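Local atomic coordinates of primase X domain-containing protein (Sulfolobus solfataricus, PDB entry 4WYH), a protein that serves as a noncatalytic subunit of an archaeal eukaryotic-type primase and is needed for efficient synthesis of primers. Residues 45-50 / 81-86. Sequence-based numbering, arbitrary orientation.
Sequences DSRKRF and LQSGKV
Arg47 meets the carbonyl oxygen of Ser83 end-on, an instance of how one guanidinium can hold an irregular loop by a backbone carbonyl. Arg47 NH2 donates to Ser83 O at 2.9 Å, and Arg47 NH1 to the same oxygen at 3.0 Å. Both bonds are bent, with N-H...O angles of 143° and 136°, as expected when the two end nitrogens of one guanidinium share a single acceptor. The oxygen lies close to the guanidinium plane, whereas the two nitrogens approach it from opposite faces of the carbonyl plane. Leu81 crosses the arginine chain at about a right angle and lays its CG over the centre of one guanidinium face, while its CB comes within 3.2 Å of Arg47 NH1. A bend at chi3 (-63°) turns the end of the chain so that NH1 and NH2 face Ser83 O. In this all-helical fold the contact ties the first turn of helix 47-63 to the loop joining helices 67-78 and 88-101. Asp45, just ahead of the helix, binds manganese in this protein, though the metal is absent from this chain. Arg47 also bonds through NE to Gln44 O and through NH1 to Tyr78 O, which fixes the rotation of the group. Putting an alanine here would probably leave Ser83 O without either donor and open a gap beneath Leu81. One residue on, Lys48 stretches out fully beyond CG, and Lys48 NZ makes a weak bond, 3.2 Å long, to Lys85 O.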
loop_
_atom_site.group_PDB
_atom_site.type_symbol
_atom_site.label_atom_id
_atom_site.label_comp_id
_atom_site.label_asym_id
_atom_site.label_seq_id
_atom_site.Cartn_x
_atom_site.Cartn_y
_atom_site.Cartn_z
ATOM N N ASP A 45 -7.929 8.865 3.024
ATOM C CA ASP A 45 -9.087 8.155 2.520
ATOM C C ASP A 45 -8.758 6.997 1.581
ATOM O O ASP A 45 -9.601 6.179 1.321
ATOM C CB ASP A 45 -10.000 9.116 1.787
ATOM C CG ASP A 45 -10.556 10.252 2.718
ATOM O OD1 ASP A 45 -10.537 10.117 3.968
ATOM O OD2 ASP A 45 -10.958 11.266 2.131
ATOM N N SER A 46 -7.520 6.925 1.083
ATOM C CA SER A 46 -7.160 5.955 0.103
ATOM C C SER A 46 -6.359 4.783 0.655
ATOM O O SER A 46 -5.865 4.015 -0.115
ATOM C CB SER A 46 -6.421 6.634 -1.049
ATOM O OG SER A 46 -5.126 6.990 -0.674
ATOM N N ARG A 47 -6.209 4.673 1.987
ATOM C CA ARG A 47 -5.373 3.632 2.639
ATOM C C ARG A 47 -5.647 2.237 2.221
ATOM O O ARG A 47 -4.706 1.527 1.894
ATOM C CB ARG A 47 -5.468 3.691 4.171
ATOM C CG ARG A 47 -4.684 4.802 4.775
ATOM C CD ARG A 47 -5.020 4.972 6.261
ATOM N NE ARG A 47 -6.420 5.349 6.453
ATOM C CZ ARG A 47 -7.033 5.270 7.616
ATOM N NH1 ARG A 47 -6.397 4.821 8.726
ATOM N NH2 ARG A 47 -8.273 5.667 7.692
ATOM N N LYS A 48 -6.930 1.834 2.183
ATOM C CA LYS A 48 -7.240 0.465 1.857
ATOM C C LYS A 48 -6.949 0.158 0.390
ATOM O O LYS A 48 -6.324 -0.805 0.064
ATOM C CB LYS A 48 -8.667 0.121 2.284
ATOM C CG LYS A 48 -8.748 -0.134 3.780
ATOM C CD LYS A 48 -10.178 -0.437 4.178
ATOM C CE LYS A 48 -10.265 -0.458 5.683
ATOM N NZ LYS A 48 -11.668 -0.715 6.113
ATOM N N ARG A 49 -7.326 1.056 -0.500
ATOM C CA ARG A 49 -6.982 0.874 -1.915
ATOM C C ARG A 49 -5.458 0.864 -2.166
ATOM O O ARG A 49 -4.987 0.046 -2.943
ATOM C CB ARG A 49 -7.635 2.003 -2.735
ATOM C CG ARG A 49 -9.134 1.925 -2.661
ATOM C CD ARG A 49 -9.793 2.744 -3.783
ATOM N NE ARG A 49 -9.249 4.098 -3.919
ATOM C CZ ARG A 49 -9.749 5.153 -3.319
ATOM N NH1 ARG A 49 -10.721 4.996 -2.475
ATOM N NH2 ARG A 49 -9.242 6.370 -3.523
ATOM N N PHE A 50 -4.695 1.710 -1.472
ATOM C CA PHE A 50 -3.224 1.742 -1.594
ATOM C C PHE A 50 -2.704 0.396 -1.161
ATOM O O PHE A 50 -1.879 -0.166 -1.809
ATOM C CB PHE A 50 -2.624 2.833 -0.728
ATOM C CG PHE A 50 -1.113 2.929 -0.832
ATOM C CD1 PHE A 50 -0.546 3.379 -1.991
ATOM C CD2 PHE A 50 -0.300 2.477 0.170
ATOM C CE1 PHE A 50 0.810 3.475 -2.120
ATOM C CE2 PHE A 50 1.091 2.559 0.038
ATOM C CZ PHE A 50 1.627 3.046 -1.119
ATOM N N LEU A 81 -2.890 6.871 10.574
ATOM C CA LEU A 81 -3.993 7.848 10.757
ATOM C C LEU A 81 -4.572 7.942 12.181
ATOM O O LEU A 81 -4.716 9.057 12.697
ATOM C CB LEU A 81 -5.130 7.597 9.752
ATOM C CG LEU A 81 -5.958 8.785 9.219
ATOM C CD1 LEU A 81 -6.494 9.610 10.350
ATOM C CD2 LEU A 81 -5.162 9.721 8.322
ATOM N N GLN A 82 -4.921 6.801 12.793
ATOM C CA GLN A 82 -5.760 6.731 14.066
ATOM C C GLN A 82 -7.243 7.047 13.955
ATOM O O GLN A 82 -7.911 7.137 14.992
ATOM C CB GLN A 82 -5.222 7.445 15.366
ATOM C CG GLN A 82 -4.168 8.538 15.310
ATOM C CD GLN A 82 -3.737 8.954 16.712
ATOM O OE1 GLN A 82 -2.568 9.295 16.941
ATOM N NE2 GLN A 82 -4.676 8.916 17.665
ATOM N N SER A 83 -7.771 7.239 12.746
ATOM C CA SER A 83 -9.170 6.998 12.569
ATOM C C SER A 83 -9.145 5.826 11.608
ATOM O O SER A 83 -8.529 5.852 10.561
ATOM C CB SER A 83 -9.944 8.195 12.033
ATOM O OG SER A 83 -9.704 8.348 10.653
ATOM N N GLY A 84 -9.771 4.763 12.045
ATOM C CA GLY A 84 -10.284 3.781 11.163
ATOM C C GLY A 84 -9.879 2.414 11.657
ATOM O O GLY A 84 -9.114 2.271 12.556
ATOM N N LYS A 85 -10.419 1.408 11.029
ATOM C CA LYS A 85 -10.013 0.098 11.355
ATOM C C LYS A 85 -9.833 -0.817 10.146
ATOM O O LYS A 85 -10.526 -0.713 9.146
ATOM C CB LYS A 85 -10.995 -0.489 12.301
ATOM C CG LYS A 85 -12.309 -0.756 11.636
ATOM C CD LYS A 85 -12.972 -1.899 12.365
ATOM C CE LYS A 85 -14.345 -2.188 11.832
ATOM N NZ LYS A 85 -15.377 -1.511 12.718
ATOM N N VAL A 86 -8.863 -1.698 10.284
ATOM C CA VAL A 86 -8.606 -2.741 9.311
ATOM C C VAL A 86 -8.574 -4.141 10.016
ATOM O O VAL A 86 -8.021 -4.277 11.111
ATOM C CB VAL A 86 -7.305 -2.453 8.488
ATOM C CG1 VAL A 86 -6.016 -2.667 9.333
ATOM C CG2 VAL A 86 -7.291 -3.375 7.284
#